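Side-chain contacts in extracellular ligand-binding receptor (Rhodopseudomonas palustris, PDB 3SG0), which probably captures aromatic acids related to lignin breakdown products in the periplasm for uptake, and binds benzoyl-formic acid: residues Gln45-Thr50 against Gly95-Pro100; Ala52-Glu57 against Val63-Leu68; Asp293-Ala298 against Ala302-Phe307. All blocks are in the same frame, centred on the assembly; numbering follows the deposited sequence. Where two conformers were deposited one is given.

How the contacts relate
The three contacts sit 14 to 15 Å apart, centre to centre, in the lobe built round the mixed sheet of the periplasmic-binding-protein fold. Contact 1 joins helix 41-50 to the loop entering helix 99-111; contact 2, which falls between its two segments in sequence, ties the chain just after helix 41-50 to strand 61-69. Contact 3 comes much later, between helix 283-298 and the loop entering helix 306-328. Helix 41-50 links contacts 1 and 3: P46 packs on T305, and T50 on Y295. A53 rests against helix 283-298, so contacts 2 and 3 also touch. From this lobe contact 1 brings four residues to the benzoyl-formic acid pocket and contact 3 one, F307; contact 2 lies farther out.

Contact 1: residues Gln45-Thr50 against Gly95-Pro100; sequences QPQSKT and GSSLTP. With 173 (benzoyl-formic acid), chain B.
Q47 reaches from helix 41-50 to S97, in the loop that leads into helix 99-111, and the two meet through a single pair of polar atoms. S97 OG donates to Q47 OE1 over 2.7 Å. The hydroxyl lies only 16° from the plane of the amide carbonyl. With CG beside the backbone N (chi1 -67°) and the rest of the chain extended, Q47 bridges the 8.3 Å between its CA and that of S97. This is the close side of the contact, and both residues are buried; S97 OG also bonds to S35 N, while M34 of strand 28-34 touches both side chains.

The looser side is bridged by a water. Q47 NE2 gives a hydrogen to water 1 at 2.9 Å, and the same water donates to the carbonyl S97 O, so the amide grips the loop directly with one end and through water with the other. NE2 also bonds to F307 O, a second restraint on the amide's rotation.

Just past S97 lies the benzoyl-formic acid. S97 O approaches ring atom C2D of the ligand to 3.3 Å. L98 is the N-cap residue, and the next residue holds the carboxylate by both oxygens: T99 N bonds to O1A of the ligand at 2.7 Å and almost straight (176°), T99 OG1 to O1B at 2.7 Å. R198 and A121 also hydrogen-bond the ligand. Q47 probably acts from a second shell: its amide, oriented by partners on both ends, would help to position the turn that presents the N-terminus of helix 99-111 to the carboxylate, where the helix end probably adds to the favourable electrostatics.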
ATOM      1  N   GLN A  45       5.295  -9.305   5.978  1.00  9.17           N
ATOM      2  CA  GLN A  45       6.167  -9.554   7.121  1.00 10.47           C
ATOM      3  C   GLN A  45       6.374  -8.306   7.988  1.00  9.38           C
ATOM      4  O   GLN A  45       6.281  -8.383   9.206  1.00  9.92           O
ATOM      5  CB  GLN A  45       7.498 -10.171   6.690  1.00 12.42           C
ATOM      6  CG  GLN A  45       7.421 -11.658   6.503  1.00 18.61           C
ATOM      7  CD  GLN A  45       7.344 -12.403   7.826  1.00 27.81           C
ATOM      8  OE1 GLN A  45       7.997 -12.029   8.807  1.00 31.61           O
ATOM      9  NE2 GLN A  45       6.541 -13.458   7.863  1.00 29.34           N
ATOM     10  N   PRO A  46       6.642  -7.143   7.368  1.00  9.62           N
ATOM     11  CA  PRO A  46       6.731  -5.912   8.162  1.00  9.35           C
ATOM     12  C   PRO A  46       5.449  -5.647   8.954  1.00  8.18           C
ATOM     13  O   PRO A  46       5.502  -5.162  10.086  1.00  9.44           O
ATOM     14  CB  PRO A  46       6.942  -4.838   7.087  1.00 10.21           C
ATOM     15  CG  PRO A  46       7.728  -5.559   6.034  1.00 10.47           C
ATOM     16  CD  PRO A  46       7.105  -6.933   5.984  1.00  9.71           C
ATOM     17  N   GLN A  47       4.305  -5.949   8.355  1.00  8.04           N
ATOM     18  CA  GLN A  47       3.022  -5.781   9.029  1.00  8.35           C
ATOM     19  C   GLN A  47       2.914  -6.733  10.219  1.00  8.53           C
ATOM     20  O   GLN A  47       2.518  -6.331  11.307  1.00  9.39           O
ATOM     21  CB  GLN A  47       1.886  -5.938   8.021  1.00  8.33           C
ATOM     22  CG  GLN A  47       1.912  -4.781   7.023  1.00  7.69           C
ATOM     23  CD  GLN A  47       1.240  -5.062   5.704  1.00  7.70           C
ATOM     24  OE1 GLN A  47       0.660  -6.132   5.480  1.00  8.67           O
ATOM     25  NE2 GLN A  47       1.322  -4.094   4.805  1.00  7.39           N
ATOM     26  N   SER A  48       3.316  -7.981  10.031  1.00  9.41           N
ATOM     27  CA  SER A  48       3.298  -8.956  11.115  0.68 10.01           C
ATOM     28  C   SER A  48       4.137  -8.476  12.296  1.00  9.87           C
ATOM     29  O   SER A  48       3.756  -8.637  13.456  1.00 11.45           O
ATOM     30  CB  SER A  48       3.828 -10.294  10.609  0.68 11.16           C
ATOM     31  OG  SER A  48       3.732 -11.286  11.614  0.68 11.44           O
ATOM     32  N   LYS A  49       5.290  -7.879  12.001  1.00  9.65           N
ATOM     33  CA  LYS A  49       6.195  -7.401  13.043  1.00 10.59           C
ATOM     34  C   LYS A  49       5.721  -6.126  13.719  1.00 10.34           C
ATOM     35  O   LYS A  49       6.148  -5.800  14.823  1.00 11.60           O
ATOM     36  CB  LYS A  49       7.599  -7.207  12.482  1.00 11.85           C
ATOM     37  CG  LYS A  49       8.268  -8.507  12.075  1.00 13.45           C
ATOM     38  CD  LYS A  49       9.635  -8.282  11.449  1.00 18.14           C
ATOM     39  CE  LYS A  49      10.185  -9.577  10.866  1.00 24.51           C
ATOM     40  NZ  LYS A  49      11.422  -9.331  10.071  1.00 29.71           N
ATOM     41  N   THR A  50       4.816  -5.415  13.059  1.00  9.70           N
ATOM     42  CA  THR A  50       4.262  -4.184  13.606  1.00  9.83           C
ATOM     43  C   THR A  50       3.181  -4.444  14.660  1.00 10.18           C
ATOM     44  O   THR A  50       2.937  -3.600  15.519  1.00 10.62           O
ATOM     45  CB  THR A  50       3.741  -3.288  12.461  1.00  9.76           C
ATOM     46  OG1 THR A  50       4.858  -2.885  11.658  1.00  9.80           O
ATOM     47  CG2 THR A  50       3.019  -2.054  12.969  1.00 10.00           C
ATOM     48  N   GLY A  95      -6.688  -5.650   6.543  1.00  8.08           N
ATOM     49  CA  GLY A  95      -5.985  -6.465   5.562  1.00  8.36           C
ATOM     50  C   GLY A  95      -6.612  -6.403   4.181  1.00  7.26           C
ATOM     51  O   GLY A  95      -7.562  -5.645   3.944  1.00  8.07           O
ATOM     52  N   SER A  96      -6.065  -7.147   3.224  1.00  7.61           N
ATOM     53  CA  SER A  96      -4.777  -7.804   3.341  1.00  7.34           C
ATOM     54  C   SER A  96      -3.692  -6.830   2.865  1.00  7.55           C
ATOM     55  O   SER A  96      -3.890  -5.608   2.855  1.00  8.13           O
ATOM     56  CB  SER A  96      -4.805  -9.091   2.512  1.00  8.45           C
ATOM     57  OG  SER A  96      -3.571  -9.794   2.566  1.00  9.13           O
ATOM     58  N   SER A  97      -2.547  -7.386   2.477  1.00  7.60           N
ATOM     59  CA  SER A  97      -1.392  -6.615   2.039  1.00  7.80           C
ATOM     60  C   SER A  97      -1.412  -6.288   0.557  1.00  7.38           C
ATOM     61  O   SER A  97      -0.752  -5.340   0.125  1.00  7.74           O
ATOM     62  CB  SER A  97      -0.120  -7.418   2.294  1.00  7.72           C
ATOM     63  OG  SER A  97      -0.039  -7.906   3.622  1.00  7.84           O
ATOM     64  N   LEU A  98      -2.112  -7.116  -0.215  1.00  7.24           N
ATOM     65  CA  LEU A  98      -2.085  -7.053  -1.675  1.00  7.48           C
ATOM     66  C   LEU A  98      -3.485  -6.848  -2.210  1.00  7.19           C
ATOM     67  O   LEU A  98      -4.464  -7.251  -1.576  1.00  8.09           O
ATOM     68  CB  LEU A  98      -1.536  -8.346  -2.281  1.00  8.04           C
ATOM     69  CG  LEU A  98      -0.308  -8.977  -1.638  1.00  8.41           C
ATOM     70  CD1 LEU A  98       0.114 -10.232  -2.408  1.00 10.45           C
ATOM     71  CD2 LEU A  98       0.833  -7.986  -1.545  1.00  9.88           C
ATOM     72  N   THR A  99      -3.576  -6.260  -3.393  1.00  7.60           N
ATOM     73  CA  THR A  99      -4.857  -5.970  -4.004  1.00  8.12           C
ATOM     74  C   THR A  99      -5.689  -7.220  -4.333  1.00  7.97           C
ATOM     75  O   THR A  99      -6.850  -7.296  -3.938  1.00  8.50           O
ATOM     76  CB  THR A  99      -4.684  -5.052  -5.229  1.00  8.10           C
ATOM     77  OG1 THR A  99      -4.239  -3.764  -4.792  1.00  8.62           O
ATOM     78  CG2 THR A  99      -5.989  -4.894  -5.971  1.00  9.52           C
ATOM     79  N   PRO A 100      -5.124  -8.210  -5.047  1.00  8.36           N
ATOM     80  CA  PRO A 100      -5.939  -9.392  -5.361  0.58  9.72           C
ATOM     81  C   PRO A 100      -6.433 -10.107  -4.102  1.00  8.95           C
ATOM     82  O   PRO A 100      -7.518 -10.694  -4.088  1.00  9.92           O
ATOM     83  CB  PRO A 100      -4.971 -10.293  -6.153  0.58 11.24           C
ATOM     84  CG  PRO A 100      -3.590  -9.778  -5.841  0.58  9.35           C
ATOM     85  CD  PRO A 100      -3.768  -8.305  -5.620  0.58  9.64           C
TER
HETATM   86  O1B 173 B 384      -1.815  -3.510  -3.666  1.00  9.35           O
HETATM   87  C1  173 B 384      -0.983  -4.328  -3.956  1.00 11.26           C
HETATM   88  O1A 173 B 384      -1.278  -5.515  -4.618  1.00 10.35           O
HETATM   89  C2  173 B 384       0.481  -4.004  -3.825  1.00 11.86           C
HETATM   90  O2  173 B 384       1.303  -4.691  -4.352  1.00 15.69           O
HETATM   91  C1G 173 B 384       0.847  -2.835  -2.965  1.00 11.71           C
HETATM   92  C2D 173 B 384       0.174  -2.675  -1.605  1.00 10.89           C
HETATM   93  C2E 173 B 384       0.513  -1.485  -0.732  1.00  9.81           C
HETATM   94  C3  173 B 384       1.517  -0.451  -1.239  1.00 11.76           C
HETATM   95  C1E 173 B 384       2.177  -0.637  -2.618  1.00 11.97           C
HETATM   96  C1D 173 B 384       1.855  -1.832  -3.492  1.00 13.63           C
HETATM   97  O   HOH W   1       0.518  -3.665   2.078  1.00  8.02           O

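Contact 2: residues Ala52-Glu57 against Val63-Leu68; sequences AALPKE and VTYFAL
Y65, on strand 61-69, puts its phenol into the bend formed by L54, P55 and K56, and a hydrogen bond from its hydroxyl holds it there. Y65 OH donates to P55 O at 2.6 Å, only 16° out of the carbonyl plane, and P55 O in turn lies in the plane of the ring at its edge. A backbone bond follows: V63 N to K56 O at 2.9 Å, fairly straight at 160°, though the N-H comes from above the carbonyl plane. Within the bend, K56 NZ donates to L54 O at 2.7 Å.

Packing contacts complete the fit. L54 CD1 sits over one face of the Y65 ring, 4.0 Å from its centroid, as a CH-pi contact, while L54 CB touches Y65 CZ at 3.5 Å. The pyrrolidine of P55 crosses the phenol at about a right angle, its CD near OH. In the conformer given, one of two for the lysine, a bend at chi2 (42°) turns the K56 chain back, and K56 NZ lies 3.7 Å from Y65 CE2 on an oblique approach. Helix 306-328 packs against the same group through L311 and M315.

The K56-V63 bond leads into the antiparallel pairing of strands 57-58 and 61-69, a beta-hairpin that forms one edge of the mixed sheet in this periplasmic-binding-protein fold.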
ATOM      1  N   ALA A  52       3.054  -6.118  17.374  1.00 11.21           N
ATOM      2  CA  ALA A  52       3.509  -6.001  18.756  1.00 12.49           C
ATOM      3  C   ALA A  52       3.708  -4.556  19.205  1.00 12.44           C
ATOM      4  O   ALA A  52       3.831  -4.287  20.406  1.00 14.44           O
ATOM      5  CB  ALA A  52       4.792  -6.795  18.953  1.00 14.91           C
ATOM      6  N   ALA A  53       3.761  -3.631  18.250  1.00 12.13           N
ATOM      7  CA  ALA A  53       3.969  -2.219  18.552  1.00 12.53           C
ATOM      8  C   ALA A  53       2.659  -1.456  18.708  1.00 12.37           C
ATOM      9  O   ALA A  53       2.665  -0.293  19.086  1.00 12.93           O
ATOM     10  CB  ALA A  53       4.832  -1.564  17.472  1.00 14.84           C
ATOM     11  N   LEU A  54       1.537  -2.107  18.414  1.00 12.82           N
ATOM     12  CA  LEU A  54       0.241  -1.435  18.416  1.00 12.45           C
ATOM     13  C   LEU A  54      -0.276  -1.229  19.835  1.00 14.43           C
ATOM     14  O   LEU A  54       0.065  -1.988  20.733  1.00 15.03           O
ATOM     15  CB  LEU A  54      -0.767  -2.230  17.589  1.00 12.92           C
ATOM     16  CG  LEU A  54      -0.411  -2.397  16.113  1.00 11.37           C
ATOM     17  CD1 LEU A  54      -1.434  -3.287  15.436  1.00 11.66           C
ATOM     18  CD2 LEU A  54      -0.311  -1.051  15.416  1.00 13.97           C
ATOM     19  N   PRO A  55      -1.105  -0.192  20.041  1.00 15.25           N
ATOM     20  CA  PRO A  55      -1.554   0.138  21.398  1.00 17.24           C
ATOM     21  C   PRO A  55      -2.404  -0.967  22.026  1.00 17.23           C
ATOM     22  O   PRO A  55      -3.299  -1.501  21.371  1.00 18.99           O
ATOM     23  CB  PRO A  55      -2.379   1.416  21.197  1.00 19.23           C
ATOM     24  CG  PRO A  55      -2.736   1.438  19.752  1.00 21.46           C
ATOM     25  CD  PRO A  55      -1.599   0.767  19.040  1.00 17.17           C
ATOM     26  N   LYS A  56      -2.132  -1.296  23.282  1.00 18.64           N
ATOM     27  CA  LYS A  56      -2.844  -2.374  23.957  0.56 20.43           C
ATOM     28  C   LYS A  56      -4.034  -1.870  24.767  1.00 15.29           C
ATOM     29  O   LYS A  56      -4.797  -2.658  25.318  1.00 15.58           O
ATOM     30  CB  LYS A  56      -1.886  -3.184  24.832  0.56 27.14           C
ATOM     31  CG  LYS A  56      -1.174  -4.306  24.086  0.56 30.81           C
ATOM     32  CD  LYS A  56      -0.708  -3.857  22.709  0.56 31.08           C
ATOM     33  CE  LYS A  56      -0.211  -5.030  21.879  0.56 21.68           C
ATOM     34  NZ  LYS A  56       0.226  -4.657  20.491  0.56 12.24           N
ATOM     35  N   GLU A  57      -4.189  -0.553  24.819  1.00 15.51           N
ATOM     36  CA  GLU A  57      -5.343   0.057  25.462  1.00 15.80           C
ATOM     37  C   GLU A  57      -5.731   1.307  24.689  1.00 15.43           C
ATOM     38  O   GLU A  57      -4.874   2.110  24.327  1.00 16.92           O
ATOM     39  CB  GLU A  57      -5.032   0.414  26.914  1.00 18.59           C
ATOM     40  CG  GLU A  57      -6.207   1.028  27.655  1.00 31.22           C
ATOM     41  CD  GLU A  57      -5.897   1.313  29.112  1.00 44.53           C
ATOM     42  OE1 GLU A  57      -5.405   0.398  29.805  1.00 46.82           O
ATOM     43  OE2 GLU A  57      -6.143   2.453  29.560  1.00 48.27           O
ATOM     44  N   VAL A  63      -7.300  -3.709  24.247  1.00 12.98           N
ATOM     45  CA  VAL A  63      -7.394  -4.058  22.838  1.00 12.82           C
ATOM     46  C   VAL A  63      -6.580  -5.323  22.616  1.00 15.21           C
ATOM     47  O   VAL A  63      -5.425  -5.405  23.044  1.00 16.35           O
ATOM     48  CB  VAL A  63      -6.826  -2.941  21.946  1.00 12.42           C
ATOM     49  CG1 VAL A  63      -6.968  -3.304  20.467  1.00 14.93           C
ATOM     50  CG2 VAL A  63      -7.520  -1.619  22.238  1.00 15.02           C
ATOM     51  N   THR A  64      -7.189  -6.314  21.972  1.00 12.62           N
ATOM     52  CA  THR A  64      -6.521  -7.560  21.637  1.00 12.21           C
ATOM     53  C   THR A  64      -6.462  -7.688  20.116  1.00 11.49           C
ATOM     54  O   THR A  64      -7.467  -7.463  19.432  1.00 11.87           O
ATOM     55  CB  THR A  64      -7.299  -8.750  22.199  1.00 13.77           C
ATOM     56  OG1 THR A  64      -7.384  -8.630  23.627  1.00 16.74           O
ATOM     57  CG2 THR A  64      -6.612 -10.062  21.837  1.00 17.48           C
ATOM     58  N   TYR A  65      -5.295  -8.062  19.596  1.00 11.48           N
ATOM     59  CA  TYR A  65      -5.080  -8.224  18.164  1.00 10.84           C
ATOM     60  C   TYR A  65      -4.996  -9.699  17.821  1.00 11.11           C
ATOM     61  O   TYR A  65      -4.362 -10.478  18.540  1.00 13.06           O
ATOM     62  CB  TYR A  65      -3.783  -7.530  17.751  1.00 11.86           C
ATOM     63  CG  TYR A  65      -3.808  -6.054  18.054  1.00 11.55           C
ATOM     64  CD1 TYR A  65      -4.373  -5.159  17.156  1.00 11.73           C
ATOM     65  CD2 TYR A  65      -3.303  -5.550  19.248  1.00 13.08           C
ATOM     66  CE1 TYR A  65      -4.425  -3.811  17.425  1.00 11.64           C
ATOM     67  CE2 TYR A  65      -3.353  -4.192  19.526  1.00 13.27           C
ATOM     68  CZ  TYR A  65      -3.915  -3.330  18.606  1.00 12.47           C
ATOM     69  OH  TYR A  65      -3.979  -1.978  18.857  1.00 14.63           O
ATOM     70  N   PHE A  66      -5.633 -10.074  16.717  1.00 10.31           N
ATOM     71  CA  PHE A  66      -5.617 -11.439  16.213  1.00 10.75           C
ATOM     72  C   PHE A  66      -5.090 -11.397  14.800  1.00 10.17           C
ATOM     73  O   PHE A  66      -5.822 -11.018  13.885  1.00 12.45           O
ATOM     74  CB  PHE A  66      -7.034 -11.997  16.199  1.00 12.75           C
ATOM     75  CG  PHE A  66      -7.682 -12.026  17.550  1.00 13.22           C
ATOM     76  CD1 PHE A  66      -7.628 -13.170  18.330  1.00 15.68           C
ATOM     77  CD2 PHE A  66      -8.340 -10.912  18.050  1.00 14.18           C
ATOM     78  CE1 PHE A  66      -8.222 -13.206  19.583  1.00 19.78           C
ATOM     79  CE2 PHE A  66      -8.936 -10.941  19.302  1.00 18.71           C
ATOM     80  CZ  PHE A  66      -8.874 -12.092  20.069  1.00 19.14           C
ATOM     81  N   ALA A  67      -3.826 -11.771  14.616  1.00 11.04           N
ATOM     82  CA  ALA A  67      -3.143 -11.643  13.337  1.00 11.84           C
ATOM     83  C   ALA A  67      -2.948 -13.003  12.681  1.00 11.36           C
ATOM     84  O   ALA A  67      -2.513 -13.957  13.332  1.00 14.23           O
ATOM     85  CB  ALA A  67      -1.796 -10.961  13.538  1.00 15.24           C
ATOM     86  N   LEU A  68      -3.265 -13.089  11.395  1.00  9.80           N
ATOM     87  CA  LEU A  68      -3.194 -14.331  10.635  1.00 11.14           C
ATOM     88  C   LEU A  68      -2.491 -14.099   9.313  1.00  9.60           C
ATOM     89  O   LEU A  68      -2.701 -13.080   8.657  1.00 11.24           O
ATOM     90  CB  LEU A  68      -4.598 -14.879  10.362  1.00 11.46           C
ATOM     91  CG  LEU A  68      -5.429 -15.284  11.580  1.00 12.22           C
ATOM     92  CD1 LEU A  68      -6.875 -15.570  11.195  1.00 14.40           C
ATOM     93  CD2 LEU A  68      -4.805 -16.490  12.269  1.00 14.59           C
TER

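Contact 3: residues Asp293-Ala298 against Ala302-Phe307; sequences DAYKAA and AAPTIF
Y295, on helix 283-298, lies with one ring face against P304, in the loop connecting helices 283-298 and 306-328 of the periplasmic-binding-protein fold. The side chain leaves the helix with CG opposite the backbone N (chi1 -177°), which carries the ring out alongside the returning loop.

CB makes only a light contact, 4.1 Å from P304 CG. From CG onward the proline covers the ring: P304 CB stands 3.5 Å from Y295 CG and 3.4 Å from the ring centroid, 7° off the normal, a nearly central CH-pi contact. The two side chains run antiparallel alongside one another. Along one edge, CD2 and CE2 face A302 O, which lies in the plane of the ring, 3.2 Å from Y295 CD2. Farther out, CE2 and CZ also meet P304 CA. The hydroxyl at the tip ends at water 2, with Y295 OH 2.9 Å from the water oxygen. K49 of helix 41-50 also touches this side chain.

K296 runs beside the same loop. Its CG is 3.4 Å from A302 O, and its extended chain takes K296 CE to 4.1 Å from A303 CB, so that methylenes, not the ammonium group, do the touching. P304 is packed further by F291 and V292 of helix 283-298.

With an alanine here in place of Y295, P304 would probably lose the flat aromatic face it packs on and water 2 one of its hydrogen-bond partners, leaving the loop less firmly held.

A302 O is buried here with no hydrogen-bond partner, meeting the tyrosine edge and K296 CG instead, whereas the backbone N of T305 is satisfied: it donates to water 2 at 2.9 Å.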
ATOM      1  N   ASP A 293       9.884   4.521  16.459  1.00 13.27           N
ATOM      2  CA  ASP A 293      10.252   4.318  17.852  1.00 15.09           C
ATOM      3  C   ASP A 293       9.495   3.138  18.448  1.00 15.69           C
ATOM      4  O   ASP A 293      10.075   2.302  19.143  1.00 15.66           O
ATOM      5  CB  ASP A 293       9.993   5.583  18.675  1.00 17.48           C
ATOM      6  CG  ASP A 293      10.906   6.735  18.289  1.00 20.91           C
ATOM      7  OD1 ASP A 293      11.886   6.506  17.550  1.00 21.55           O
ATOM      8  OD2 ASP A 293      10.645   7.874  18.737  1.00 23.88           O
ATOM      9  N   ALA A 294       8.199   3.068  18.181  1.00 14.43           N
ATOM     10  CA  ALA A 294       7.393   1.980  18.719  1.00 14.86           C
ATOM     11  C   ALA A 294       7.804   0.648  18.106  1.00 13.66           C
ATOM     12  O   ALA A 294       7.906  -0.363  18.800  1.00 14.02           O
ATOM     13  CB  ALA A 294       5.920   2.246  18.490  1.00 14.96           C
ATOM     14  N   TYR A 295       8.050   0.641  16.800  1.00 12.41           N
ATOM     15  CA  TYR A 295       8.451  -0.579  16.117  1.00 11.90           C
ATOM     16  C   TYR A 295       9.790  -1.087  16.644  1.00 12.52           C
ATOM     17  O   TYR A 295       9.943  -2.277  16.937  1.00 13.63           O
ATOM     18  CB  TYR A 295       8.534  -0.337  14.614  1.00 11.48           C
ATOM     19  CG  TYR A 295       8.871  -1.559  13.798  1.00 10.98           C
ATOM     20  CD1 TYR A 295       7.875  -2.277  13.141  1.00 11.51           C
ATOM     21  CD2 TYR A 295      10.193  -1.988  13.662  1.00 11.94           C
ATOM     22  CE1 TYR A 295       8.183  -3.381  12.374  1.00 11.61           C
ATOM     23  CE2 TYR A 295      10.508  -3.092  12.896  1.00 12.51           C
ATOM     24  CZ  TYR A 295       9.498  -3.786  12.256  1.00 12.13           C
ATOM     25  OH  TYR A 295       9.775  -4.882  11.478  1.00 12.82           O
ATOM     26  N   LYS A 296      10.766  -0.190  16.759  1.00 13.09           N
ATOM     27  CA  LYS A 296      12.074  -0.573  17.279  1.00 14.60           C
ATOM     28  C   LYS A 296      11.966  -1.144  18.690  1.00 15.98           C
ATOM     29  O   LYS A 296      12.617  -2.140  19.013  1.00 17.77           O
ATOM     30  CB  LYS A 296      13.047   0.609  17.239  1.00 15.83           C
ATOM     31  CG  LYS A 296      13.559   0.916  15.839  1.00 16.31           C
ATOM     32  CD  LYS A 296      14.611   2.010  15.848  1.00 19.09           C
ATOM     33  CE  LYS A 296      15.222   2.185  14.467  1.00 22.35           C
ATOM     34  NZ  LYS A 296      16.334   3.176  14.484  1.00 29.46           N
ATOM     35  N   ALA A 297      11.132  -0.535  19.522  1.00 15.52           N
ATOM     36  CA  ALA A 297      10.987  -0.989  20.900  1.00 16.69           C
ATOM     37  C   ALA A 297      10.410  -2.399  20.959  1.00 17.71           C
ATOM     38  O   ALA A 297      10.698  -3.156  21.893  1.00 18.94           O
ATOM     39  CB  ALA A 297      10.129  -0.023  21.695  1.00 18.12           C
ATOM     40  N   ALA A 298       9.607  -2.753  19.959  1.00 16.45           N
ATOM     41  CA  ALA A 298       8.957  -4.060  19.928  1.00 15.73           C
ATOM     42  C   ALA A 298       9.759  -5.107  19.163  1.00 16.57           C
ATOM     43  O   ALA A 298       9.462  -6.303  19.238  1.00 19.88           O
ATOM     44  CB  ALA A 298       7.559  -3.931  19.328  1.00 16.57           C
ATOM     45  N   ALA A 302      15.362  -3.157  15.560  1.00 16.62           N
ATOM     46  CA  ALA A 302      15.376  -3.247  14.104  1.00 17.45           C
ATOM     47  C   ALA A 302      14.506  -2.159  13.489  1.00 15.90           C
ATOM     48  O   ALA A 302      13.401  -1.901  13.958  1.00 16.33           O
ATOM     49  CB  ALA A 302      14.898  -4.613  13.654  1.00 18.77           C
ATOM     50  N   ALA A 303      15.004  -1.524  12.435  1.00 16.07           N
ATOM     51  CA  ALA A 303      14.228  -0.511  11.728  1.00 15.26           C
ATOM     52  C   ALA A 303      13.141  -1.152  10.876  1.00 13.87           C
ATOM     53  O   ALA A 303      13.358  -2.190  10.253  1.00 15.14           O
ATOM     54  CB  ALA A 303      15.137   0.339  10.857  1.00 19.73           C
ATOM     55  N   PRO A 304      11.965  -0.520  10.835  1.00 11.97           N
ATOM     56  CA  PRO A 304      10.890  -1.043   9.992  1.00 11.24           C
ATOM     57  C   PRO A 304      11.052  -0.610   8.546  1.00 10.48           C
ATOM     58  O   PRO A 304      11.774   0.348   8.249  1.00 11.92           O
ATOM     59  CB  PRO A 304       9.653  -0.369  10.575  1.00 11.05           C
ATOM     60  CG  PRO A 304      10.162   0.960  11.044  1.00 12.11           C
ATOM     61  CD  PRO A 304      11.557   0.689  11.575  1.00 12.84           C
ATOM     62  N   THR A 305      10.370  -1.317   7.655  1.00 10.29           N
ATOM     63  CA  THR A 305      10.165  -0.824   6.300  1.00 10.47           C
ATOM     64  C   THR A 305       8.756  -0.242   6.185  1.00 10.28           C
ATOM     65  O   THR A 305       7.905  -0.418   7.070  1.00 11.08           O
ATOM     66  CB  THR A 305      10.383  -1.915   5.252  1.00 10.06           C
ATOM     67  OG1 THR A 305       9.348  -2.899   5.386  1.00 11.73           O
ATOM     68  CG2 THR A 305      11.751  -2.571   5.434  1.00 11.83           C
ATOM     69  N   ILE A 306       8.510   0.454   5.085  1.00  9.10           N
ATOM     70  CA  ILE A 306       7.282   1.212   4.935  1.00  9.30           C
ATOM     71  C   ILE A 306       6.029   0.354   5.085  1.00  8.11           C
ATOM     72  O   ILE A 306       4.997   0.826   5.561  1.00  8.56           O
ATOM     73  CB  ILE A 306       7.238   1.944   3.576  1.00  9.09           C
ATOM     74  CG1 ILE A 306       6.092   2.952   3.546  1.00  9.77           C
ATOM     75  CG2 ILE A 306       7.143   0.955   2.422  1.00 10.49           C
ATOM     76  CD1 ILE A 306       6.087   3.824   2.302  1.00 10.42           C
ATOM     77  N   PHE A 307       6.084  -0.911   4.680  1.00  8.65           N
ATOM     78  CA  PHE A 307       4.856  -1.693   4.658  1.00  7.90           C
ATOM     79  C   PHE A 307       4.237  -1.876   6.033  1.00  7.24           C
ATOM     80  O   PHE A 307       3.021  -1.972   6.150  1.00  7.86           O
ATOM     81  CB  PHE A 307       5.038  -2.976   3.850  1.00  8.76           C
ATOM     82  CG  PHE A 307       5.336  -2.678   2.425  1.00  7.18           C
ATOM     83  CD1 PHE A 307       6.631  -2.737   1.927  1.00  8.63           C
ATOM     84  CD2 PHE A 307       4.330  -2.200   1.603  1.00  8.37           C
ATOM     85  CE1 PHE A 307       6.896  -2.369   0.612  1.00 10.48           C
ATOM     86  CE2 PHE A 307       4.596  -1.829   0.294  1.00  9.18           C
ATOM     87  CZ  PHE A 307       5.877  -1.909  -0.199  1.00  9.08           C
TER
HETATM   88  O   HOH W   2       9.533  -3.856   8.779  1.00 14.99           O